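PDB 3DOR: protein CT_858 from Chlamydia trachomatis, which is the secreted chlamydial protease CPAF in its mature, dimeric form and probably acts as a serine-type endopeptidase. Local coordinates for residues Phe98-Ile103 with Ser108-Gly113; Thr167-Arg172 with Thr177-Val182; Ala412-Ser417 with Lys444-Pro449. All blocks are in the same frame, centred on the assembly; numbering follows the deposited sequence.

Contact 1. Residues Phe98-Ile103 with Ser108-Gly113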
loop_
_atom_site.group_PDB
_atom_site.type_symbol
_atom_site.label_atom_id
_atom_site.label_comp_id
_atom_site.label_asym_id
_atom_site.label_seq_id
_atom_site.Cartn_x
_atom_site.Cartn_y
_atom_site.Cartn_z
ATOM N N PHE B 98 -36.449 20.163 -3.042
ATOM C CA PHE B 98 -35.904 18.906 -2.555
ATOM C C PHE B 98 -37.016 17.938 -2.186
ATOM O O PHE B 98 -37.906 18.282 -1.408
ATOM C CB PHE B 98 -35.005 19.153 -1.345
ATOM C CG PHE B 98 -33.796 19.983 -1.656
ATOM C CD1 PHE B 98 -33.877 21.370 -1.694
ATOM C CD2 PHE B 98 -32.579 19.376 -1.945
ATOM C CE1 PHE B 98 -32.760 22.142 -2.016
ATOM C CE2 PHE B 98 -31.454 20.140 -2.270
ATOM C CZ PHE B 98 -31.547 21.525 -2.305
ATOM N N TYR B 99 -36.964 16.732 -2.748
ATOM C CA TYR B 99 -37.980 15.718 -2.478
ATOM C C TYR B 99 -37.416 14.424 -1.911
ATOM O O TYR B 99 -36.325 13.995 -2.283
ATOM C CB TYR B 99 -38.751 15.367 -3.751
ATOM C CG TYR B 99 -39.510 16.516 -4.357
ATOM C CD1 TYR B 99 -38.912 17.357 -5.296
ATOM C CD2 TYR B 99 -40.826 16.776 -3.979
ATOM C CE1 TYR B 99 -39.611 18.437 -5.847
ATOM C CE2 TYR B 99 -41.533 17.848 -4.520
ATOM C CZ TYR B 99 -40.919 18.671 -5.448
ATOM O OH TYR B 99 -41.606 19.742 -5.960
ATOM N N PHE B 100 -38.172 13.805 -1.008
ATOM C CA PHE B 100 -37.770 12.535 -0.429
ATOM C C PHE B 100 -38.052 11.478 -1.502
ATOM O O PHE B 100 -39.170 11.403 -2.019
ATOM C CB PHE B 100 -38.591 12.225 0.834
ATOM C CG PHE B 100 -38.210 13.059 2.035
ATOM C CD1 PHE B 100 -38.773 14.315 2.238
ATOM C CD2 PHE B 100 -37.271 12.595 2.947
ATOM C CE1 PHE B 100 -38.407 15.096 3.329
ATOM C CE2 PHE B 100 -36.894 13.366 4.040
ATOM C CZ PHE B 100 -37.462 14.623 4.234
ATOM N N VAL B 101 -37.040 10.695 -1.866
ATOM C CA VAL B 101 -37.225 9.646 -2.868
ATOM C C VAL B 101 -37.067 8.273 -2.247
ATOM O O VAL B 101 -37.273 7.258 -2.910
ATOM C CB VAL B 101 -36.234 9.764 -4.045
ATOM C CG1 VAL B 101 -36.570 10.985 -4.879
ATOM C CG2 VAL B 101 -34.797 9.828 -3.518
ATOM N N ASP B 102 -36.699 8.235 -0.971
ATOM C CA ASP B 102 -36.567 6.960 -0.293
ATOM C C ASP B 102 -36.619 7.081 1.225
ATOM O O ASP B 102 -36.093 8.031 1.811
ATOM C CB ASP B 102 -35.280 6.259 -0.728
ATOM C CG ASP B 102 -35.375 4.747 -0.607
ATOM O OD1 ASP B 102 -36.494 4.237 -0.380
ATOM O OD2 ASP B 102 -34.333 4.073 -0.751
ATOM N N ILE B 103 -37.278 6.103 1.843
ATOM C CA ILE B 103 -37.436 6.026 3.290
ATOM C C ILE B 103 -36.901 4.656 3.699
ATOM O O ILE B 103 -37.365 3.632 3.193
ATOM C CB ILE B 103 -38.925 6.118 3.691
ATOM C CG1 ILE B 103 -39.574 7.352 3.051
ATOM C CG2 ILE B 103 -39.051 6.166 5.205
ATOM C CD1 ILE B 103 -38.904 8.660 3.399
ATOM N N SER B 108 -43.213 5.369 9.139
ATOM C CA SER B 108 -43.349 6.652 9.807
ATOM C C SER B 108 -44.017 7.714 8.926
ATOM O O SER B 108 -44.375 7.452 7.777
ATOM C CB SER B 108 -41.991 7.142 10.305
ATOM O OG SER B 108 -42.097 7.587 11.650
ATOM N N GLU B 109 -44.177 8.910 9.491
ATOM C CA GLU B 109 -44.830 10.050 8.843
ATOM C C GLU B 109 -44.386 10.499 7.460
ATOM O O GLU B 109 -45.221 10.741 6.593
ATOM C CB GLU B 109 -44.771 11.265 9.763
ATOM C CG GLU B 109 -45.696 11.191 10.947
ATOM C CD GLU B 109 -45.741 12.498 11.708
ATOM O OE1 GLU B 109 -46.006 13.545 11.073
ATOM O OE2 GLU B 109 -45.512 12.479 12.936
ATOM N N ILE B 110 -43.083 10.651 7.268
ATOM C CA ILE B 110 -42.552 11.092 5.986
ATOM C C ILE B 110 -42.843 10.096 4.865
ATOM O O ILE B 110 -42.615 8.899 5.016
ATOM C CB ILE B 110 -41.032 11.327 6.089
ATOM C CG1 ILE B 110 -40.767 12.419 7.130
ATOM C CG2 ILE B 110 -40.452 11.708 4.720
ATOM C CD1 ILE B 110 -39.312 12.596 7.515
ATOM N N ARG B 111 -43.373 10.597 3.753
ATOM C CA ARG B 111 -43.680 9.756 2.595
ATOM C C ARG B 111 -42.817 10.152 1.407
ATOM O O ARG B 111 -42.343 11.290 1.314
ATOM C CB ARG B 111 -45.130 9.921 2.130
ATOM C CG ARG B 111 -46.232 9.632 3.121
ATOM C CD ARG B 111 -47.558 9.617 2.362
ATOM N NE ARG B 111 -48.671 10.108 3.167
ATOM C CZ ARG B 111 -49.087 11.371 3.181
ATOM N NH1 ARG B 111 -48.497 12.290 2.433
ATOM N NH2 ARG B 111 -50.097 11.717 3.955
ATOM N N VAL B 112 -42.625 9.211 0.489
ATOM C CA VAL B 112 -41.881 9.500 -0.730
ATOM C C VAL B 112 -42.749 10.547 -1.416
ATOM O O VAL B 112 -43.969 10.400 -1.463
ATOM C CB VAL B 112 -41.796 8.256 -1.644
ATOM C CG1 VAL B 112 -41.405 8.667 -3.059
ATOM C CG2 VAL B 112 -40.804 7.266 -1.074
ATOM N N GLY B 113 -42.139 11.604 -1.933
ATOM C CA GLY B 113 -42.917 12.632 -2.595
ATOM C C GLY B 113 -43.039 13.909 -1.777
ATOM O O GLY B 113 -43.414 14.956 -2.314
#
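Phe100, Ile110 and Val112 bury the most surface where the strand 98-103 meets the loop that follows it. The methyl CG2 of Ile110 sits over the centre of the Phe100 ring, 3.7 Å from the centroid and only 11° off the ring normal, which meets the geometry of a CH-pi contact. The torsions suit it: Phe100 carries its ring anti to its carbonyl carbon (chi1 -74°), and Ile110 holds CG2 anti to its own backbone N, aimed across at the ring face. The same methyl also meets Ile103, whose CD1 lies 3.7 Å from Ile110 CG2, so one branch is wedged between an aromatic face and an aliphatic tip.

Val112 lays its two methyls against successive carbonyls of the strand. Its CG1 approaches Phe100 O at 3.7 Å, while CG2 lies 4.0 Å from Val101 O. Gly113 N donates to Phe100 O at 3.0 Å with an N-H...O angle of 164°, and the oxygen of Gly113 reaches the edge of the Tyr99 ring, 3.6 Å from CD2.

Opposite Thr89 of the adjacent strand 83-92, the strand carries two residues, Val101 and Asp102, which makes a classic beta bulge within the antiparallel sheet of the PDZ domain. The backbone of Phe100 also bonds to that of Asp114, just before strand 115-119 begins. Beyond the one N-H...O bond, the contact consists of apolar side chains and carbons resting on carbonyl oxygens; apolar burial thus probably provides most of the interface, while the bonds of Gly113 and Asp114 to Phe100 would help set the loop's register.

Contact 2. Residues Thr167-Arg172 with Thr177-Val182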
loop_
_atom_site.group_PDB
_atom_site.type_symbol
_atom_site.label_atom_id
_atom_site.label_comp_id
_atom_site.label_asym_id
_atom_site.label_seq_id
_atom_site.Cartn_x
_atom_site.Cartn_y
_atom_site.Cartn_z
ATOM N N THR B 167 -35.757 18.528 13.836
ATOM C CA THR B 167 -37.051 18.581 13.180
ATOM C C THR B 167 -36.958 18.841 11.689
ATOM O O THR B 167 -36.268 19.754 11.243
ATOM C CB THR B 167 -37.943 19.656 13.817
ATOM O OG1 THR B 167 -38.140 19.339 15.198
ATOM C CG2 THR B 167 -39.295 19.715 13.126
ATOM N N LEU B 168 -37.669 18.026 10.920
ATOM C CA LEU B 168 -37.685 18.169 9.476
ATOM C C LEU B 168 -39.033 18.750 9.076
ATOM O O LEU B 168 -40.072 18.148 9.347
ATOM C CB LEU B 168 -37.500 16.805 8.807
ATOM C CG LEU B 168 -36.282 15.976 9.222
ATOM C CD1 LEU B 168 -36.295 14.655 8.470
ATOM C CD2 LEU B 168 -35.007 16.742 8.927
ATOM N N LYS B 169 -39.028 19.929 8.464
ATOM C CA LYS B 169 -40.282 20.516 8.027
ATOM C C LYS B 169 -40.490 20.102 6.576
ATOM O O LYS B 169 -39.649 20.363 5.715
ATOM C CB LYS B 169 -40.262 22.040 8.127
ATOM C CG LYS B 169 -41.624 22.652 7.828
ATOM C CD LYS B 169 -41.604 24.180 7.881
ATOM C CE LYS B 169 -43.005 24.744 7.667
ATOM N NZ LYS B 169 -43.059 26.229 7.802
ATOM N N ILE B 170 -41.618 19.464 6.310
ATOM C CA ILE B 170 -41.925 18.993 4.973
ATOM C C ILE B 170 -43.272 19.515 4.489
ATOM O O ILE B 170 -44.084 20.011 5.277
ATOM C CB ILE B 170 -41.999 17.466 4.970
ATOM C CG1 ILE B 170 -43.161 17.022 5.869
ATOM C CG2 ILE B 170 -40.695 16.883 5.502
ATOM C CD1 ILE B 170 -43.518 15.562 5.767
ATOM N N ARG B 171 -43.502 19.417 3.185
ATOM C CA ARG B 171 -44.787 19.808 2.635
ATOM C C ARG B 171 -45.327 18.637 1.838
ATOM O O ARG B 171 -44.610 18.041 1.039
ATOM C CB ARG B 171 -44.688 21.032 1.723
ATOM C CG ARG B 171 -46.010 21.287 0.988
ATOM C CD ARG B 171 -46.233 22.745 0.661
ATOM N NE ARG B 171 -45.140 23.288 -0.125
ATOM C CZ ARG B 171 -44.511 24.417 0.171
ATOM N NH1 ARG B 171 -44.887 25.115 1.243
ATOM N NH2 ARG B 171 -43.501 24.834 -0.591
ATOM N N ARG B 172 -46.588 18.299 2.074
ATOM C CA ARG B 172 -47.228 17.200 1.371
ATOM C C ARG B 172 -47.545 17.667 -0.031
ATOM O O ARG B 172 -47.630 18.874 -0.288
ATOM C CB ARG B 172 -48.534 16.807 2.053
ATOM C CG ARG B 172 -48.397 16.403 3.504
ATOM C CD ARG B 172 -47.432 15.251 3.692
ATOM N NE ARG B 172 -47.670 14.605 4.977
ATOM C CZ ARG B 172 -46.940 13.613 5.472
ATOM N NH1 ARG B 172 -45.903 13.138 4.787
ATOM N NH2 ARG B 172 -47.255 13.098 6.658
ATOM N N THR B 177 -48.404 21.396 5.422
ATOM C CA THR B 177 -47.091 21.316 6.047
ATOM C C THR B 177 -47.092 20.441 7.301
ATOM O O THR B 177 -48.070 20.409 8.044
ATOM C CB THR B 177 -46.605 22.735 6.437
ATOM O OG1 THR B 177 -46.170 23.432 5.263
ATOM C CG2 THR B 177 -45.468 22.662 7.420
ATOM N N ARG B 178 -45.993 19.730 7.529
ATOM C CA ARG B 178 -45.853 18.877 8.707
ATOM C C ARG B 178 -44.450 19.022 9.272
ATOM O O ARG B 178 -43.491 19.203 8.526
ATOM C CB ARG B 178 -46.071 17.401 8.356
ATOM C CG ARG B 178 -47.433 17.060 7.799
ATOM C CD ARG B 178 -48.549 17.380 8.779
ATOM N NE ARG B 178 -49.828 16.900 8.266
ATOM C CZ ARG B 178 -51.004 17.120 8.846
ATOM N NH1 ARG B 178 -51.068 17.821 9.972
ATOM N NH2 ARG B 178 -52.112 16.636 8.297
ATOM N N GLU B 179 -44.325 18.953 10.588
ATOM C CA GLU B 179 -43.017 19.036 11.219
ATOM C C GLU B 179 -42.744 17.664 11.813
ATOM O O GLU B 179 -43.416 17.243 12.746
ATOM C CB GLU B 179 -43.003 20.095 12.318
ATOM C CG GLU B 179 -43.414 21.466 11.834
ATOM C CD GLU B 179 -42.660 22.575 12.534
ATOM O OE1 GLU B 179 -42.558 22.533 13.781
ATOM O OE2 GLU B 179 -42.173 23.492 11.839
ATOM N N VAL B 180 -41.763 16.962 11.258
ATOM C CA VAL B 180 -41.449 15.627 11.732
ATOM C C VAL B 180 -40.178 15.615 12.558
ATOM O O VAL B 180 -39.082 15.862 12.053
ATOM C CB VAL B 180 -41.317 14.643 10.546
ATOM C CG1 VAL B 180 -41.063 13.224 11.054
ATOM C CG2 VAL B 180 -42.585 14.680 9.720
ATOM N N ARG B 181 -40.346 15.336 13.845
ATOM C CA ARG B 181 -39.230 15.284 14.766
ATOM C C ARG B 181 -38.580 13.922 14.575
ATOM O O ARG B 181 -39.226 12.876 14.696
ATOM C CB ARG B 181 -39.727 15.459 16.207
ATOM C CG ARG B 181 -38.639 15.788 17.233
ATOM C CD ARG B 181 -37.899 17.081 16.889
ATOM N NE ARG B 181 -37.004 17.520 17.961
ATOM C CZ ARG B 181 -36.135 18.524 17.857
ATOM N NH1 ARG B 181 -36.029 19.207 16.725
ATOM N NH2 ARG B 181 -35.364 18.846 18.888
ATOM N N VAL B 182 -37.294 13.948 14.253
ATOM C CA VAL B 182 -36.536 12.734 14.020
ATOM C C VAL B 182 -35.269 12.695 14.881
ATOM O O VAL B 182 -34.781 13.733 15.330
ATOM C CB VAL B 182 -36.187 12.634 12.512
ATOM C CG1 VAL B 182 -34.870 11.935 12.312
ATOM C CG2 VAL B 182 -37.294 11.886 11.785
#
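The beta hairpin of strands 165-171 and 177-187 is joined here by four backbone hydrogen bonds. Leu168 and Val180 form one hydrogen-bonded pair: Leu168 N reaches Val180 O and Val180 N reaches Leu168 O, both at 2.8 Å. Ile170 and Arg178 form the next, with Ile170 N to Arg178 O at 2.9 Å, nearly straight at the hydrogen (173°), and Arg178 N to Ile170 O at 3.0 Å. Between and beyond them, Thr167-Arg181, Lys169-Glu179 and Arg171-Thr177 are non-hydrogen-bonded pairs, and the axes of 167-171 and 177-182 run at 156°, antiparallel.

This antiparallel ribbon belongs to the PDZ domain sheet, where strand 165-171 also pairs with 115-119 and strand 177-187 with 83-92. On the face carrying Leu168, Ile170 and Val180, the tip CD1 of Ile170 lies 4.2 Å from Val180 CG2. Ile170 CG1 stands between its own backbone N and carbonyl carbon (chi1 64°), which turns the branch toward Arg178, whose CB is 3.8 Å from CG1. The guanidinium of Arg172 passes near Arg178 CG with its NE 3.7 Å away, and its charge is met by a salt bridge to Asp114. On the other face, Thr167 CG2 rests 3.8 Å from Glu179 CB.

Contact 3. Residues Ala412-Ser417 with Lys444-Pro449. With SO4 (sulfate ion), chain P.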
loop_
_atom_site.group_PDB
_atom_site.type_symbol
_atom_site.label_atom_id
_atom_site.label_comp_id
_atom_site.label_asym_id
_atom_site.label_seq_id
_atom_site.Cartn_x
_atom_site.Cartn_y
_atom_site.Cartn_z
ATOM N N ALA B 412 1.869 -2.671 -26.779
ATOM C CA ALA B 412 3.248 -2.688 -26.293
ATOM C C ALA B 412 3.958 -1.423 -26.760
ATOM O O ALA B 412 4.664 -0.783 -25.989
ATOM C CB ALA B 412 3.984 -3.933 -26.804
ATOM N N GLU B 413 3.753 -1.053 -28.021
ATOM C CA GLU B 413 4.373 0.145 -28.564
ATOM C C GLU B 413 3.874 1.405 -27.863
ATOM O O GLU B 413 4.636 2.353 -27.683
ATOM C CB GLU B 413 4.120 0.245 -30.070
ATOM C CG GLU B 413 4.863 -0.815 -30.878
ATOM C CD GLU B 413 6.359 -0.816 -30.585
ATOM O OE1 GLU B 413 6.960 0.279 -30.592
ATOM O OE2 GLU B 413 6.938 -1.901 -30.347
ATOM N N TYR B 414 2.601 1.421 -27.473
ATOM C CA TYR B 414 2.052 2.577 -26.767
ATOM C C TYR B 414 2.745 2.708 -25.420
ATOM O O TYR B 414 3.141 3.802 -25.022
ATOM C CB TYR B 414 0.545 2.421 -26.525
ATOM C CG TYR B 414 -0.345 2.830 -27.676
ATOM C CD1 TYR B 414 -1.598 2.241 -27.837
ATOM C CD2 TYR B 414 0.034 3.831 -28.578
ATOM C CE1 TYR B 414 -2.455 2.634 -28.856
ATOM C CE2 TYR B 414 -0.820 4.232 -29.605
ATOM C CZ TYR B 414 -2.069 3.626 -29.734
ATOM O OH TYR B 414 -2.948 4.007 -30.727
ATOM N N LEU B 415 2.877 1.584 -24.717
ATOM C CA LEU B 415 3.509 1.570 -23.403
ATOM C C LEU B 415 4.968 2.036 -23.465
ATOM O O LEU B 415 5.435 2.759 -22.580
ATOM C CB LEU B 415 3.406 0.172 -22.787
ATOM C CG LEU B 415 1.979 -0.256 -22.420
ATOM C CD1 LEU B 415 1.942 -1.739 -22.084
ATOM C CD2 LEU B 415 1.483 0.572 -21.250
ATOM N N LYS B 416 5.683 1.639 -24.512
ATOM C CA LYS B 416 7.069 2.070 -24.664
ATOM C C LYS B 416 7.119 3.561 -24.973
ATOM O O LYS B 416 7.990 4.277 -24.481
ATOM C CB LYS B 416 7.760 1.266 -25.764
ATOM C CG LYS B 416 8.203 -0.090 -25.262
ATOM C CD LYS B 416 8.046 -1.186 -26.289
ATOM C CE LYS B 416 9.064 -1.093 -27.398
ATOM N NZ LYS B 416 9.054 -2.374 -28.172
ATOM N N SER B 417 6.174 4.028 -25.780
ATOM C CA SER B 417 6.111 5.440 -26.124
ATOM C C SER B 417 5.852 6.239 -24.840
ATOM O O SER B 417 6.420 7.310 -24.627
ATOM C CB SER B 417 4.992 5.677 -27.140
ATOM O OG SER B 417 4.802 7.062 -27.357
ATOM N N LYS B 444 -5.286 6.119 -28.653
ATOM C CA LYS B 444 -6.670 5.886 -28.997
ATOM C C LYS B 444 -7.105 4.495 -28.619
ATOM O O LYS B 444 -6.285 3.602 -28.407
ATOM C CB LYS B 444 -6.886 6.105 -30.500
ATOM C CG LYS B 444 -5.996 5.250 -31.386
ATOM C CD LYS B 444 -6.149 5.607 -32.863
ATOM C CE LYS B 444 -5.675 7.018 -33.156
ATOM N NZ LYS B 444 -5.626 7.306 -34.624
ATOM N N ILE B 445 -8.413 4.341 -28.499
ATOM C CA ILE B 445 -8.997 3.060 -28.195
ATOM C C ILE B 445 -9.167 2.354 -29.520
ATOM O O ILE B 445 -9.674 2.929 -30.482
ATOM C CB ILE B 445 -10.362 3.219 -27.507
ATOM C CG1 ILE B 445 -10.143 3.311 -25.995
ATOM C CG2 ILE B 445 -11.263 2.051 -27.863
ATOM C CD1 ILE B 445 -11.049 4.257 -25.319
ATOM N N HIS B 446 -8.709 1.115 -29.573
ATOM C CA HIS B 446 -8.830 0.314 -30.775
ATOM C C HIS B 446 -9.960 -0.657 -30.528
ATOM O O HIS B 446 -10.094 -1.186 -29.431
ATOM C CB HIS B 446 -7.506 -0.399 -31.039
ATOM C CG HIS B 446 -6.382 0.552 -31.289
ATOM N ND1 HIS B 446 -6.155 1.124 -32.525
ATOM C CD2 HIS B 446 -5.490 1.120 -30.443
ATOM C CE1 HIS B 446 -5.173 2.001 -32.424
ATOM N NE2 HIS B 446 -4.753 2.019 -31.171
ATOM N N PRO B 447 -10.804 -0.889 -31.540
ATOM C CA PRO B 447 -11.935 -1.808 -31.389
ATOM C C PRO B 447 -11.564 -3.219 -30.968
ATOM O O PRO B 447 -10.586 -3.788 -31.454
ATOM C CB PRO B 447 -12.626 -1.750 -32.754
ATOM C CG PRO B 447 -11.563 -1.247 -33.686
ATOM C CD PRO B 447 -10.785 -0.268 -32.877
ATOM N N HIS B 448 -12.345 -3.761 -30.037
ATOM C CA HIS B 448 -12.146 -5.113 -29.531
ATOM C C HIS B 448 -12.142 -5.994 -30.779
ATOM O O HIS B 448 -12.875 -5.735 -31.728
ATOM C CB HIS B 448 -13.303 -5.481 -28.596
ATOM C CG HIS B 448 -13.135 -6.789 -27.889
ATOM N ND1 HIS B 448 -13.472 -7.997 -28.462
ATOM C CD2 HIS B 448 -12.686 -7.080 -26.643
ATOM C CE1 HIS B 448 -13.241 -8.973 -27.599
ATOM N NE2 HIS B 448 -12.764 -8.441 -26.487
ATOM N N PRO B 449 -11.297 -7.033 -30.804
ATOM C CA PRO B 449 -11.261 -7.894 -31.989
ATOM C C PRO B 449 -12.524 -8.722 -32.254
ATOM O O PRO B 449 -12.864 -8.960 -33.410
ATOM C CB PRO B 449 -10.020 -8.762 -31.742
ATOM C CG PRO B 449 -10.015 -8.899 -30.239
ATOM C CD PRO B 449 -10.321 -7.477 -29.792
HETATM S S SO4 P . 7.725 8.619 -28.929
HETATM O O1 SO4 P . 6.662 9.548 -28.404
HETATM O O2 SO4 P . 7.090 7.296 -29.248
HETATM O O3 SO4 P . 8.336 9.141 -30.200
HETATM O O4 SO4 P . 8.785 8.512 -27.881
#
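Lys444, which begins the second segment, meets the end of the Tyr414 side chain with its aliphatic part: CG lies 3.4 Å from Tyr414 OH. A chi1 of 57° tucks Lys444 CG in over its own backbone and places this methylene beside the phenol oxygen, while the ammonium end leads away from the helix. Lys444 NZ forms a weak, long ion pair with Glu362.

Ile445 follows and turns its CB away from the helix, packing instead on Tyr350 and Leu353 of helix 346-354. Its backbone bonds to that of Leu361. Strand 444-445 thereby adds to strand 361-368 in an antiparallel sheet of the region assigned to peptidase family S41, and Tyr414 bridges from helix 409-428 to strand 444-445 and the loop just after it. The CA of Tyr414 is still 9.6 Å from the CA of Lys444, so the backbones stay well apart.

His446 makes the polar link. Its NE2 and Tyr414 OH are 2.7 Å apart and hydrogen-bonded, and either atom could be the donor. The two side chains arrive from opposite directions and their rings approach edge on without stacking, with centroids 5.5 Å apart and planes turned by 27°. Tyr414 CE1 also comes to the edge of the imidazole, in its plane, 3.3 Å from His446 NE2. The backbone N of His446 bonds to Tyr405 OH, which ties the start of the loop to a second tyrosine.

Farther on, past Pro447, His448 ND1 accepts from the backbone N of Arg450 and Val451. On the helix, about one turn on from Tyr414, Ser417 OG donates to O2 of a sulfate ion at 3.0 Å and also bonds Gln421 NE2; the ion probably came from the crystallisation medium.

Overall arrangement
Contacts 1 and 2 are neighbours in one PDZ sheet, with centres 10 Å apart, and they touch directly. Phe100 CE1 packs on Ile170 CG2 at 3.6 Å and Ile110 CD1 on Leu168 CD1 at 3.8 Å, so the apolar layer of contact 1 continues onto the hairpin. A probable hydrogen bond from Arg172 NH1 to Glu109 O (3.1 Å) adds a polar tie. Contact 3 lies apart, in the S41 peptidase region on the opposite side of the chain's centre, its centre about 49 Å from that of contact 1 and 57 Å from that of contact 2. A sulfate hydrogen-bonded to Ser417 OG lies on the helix of contact 3, not at its Tyr414-His446 junction.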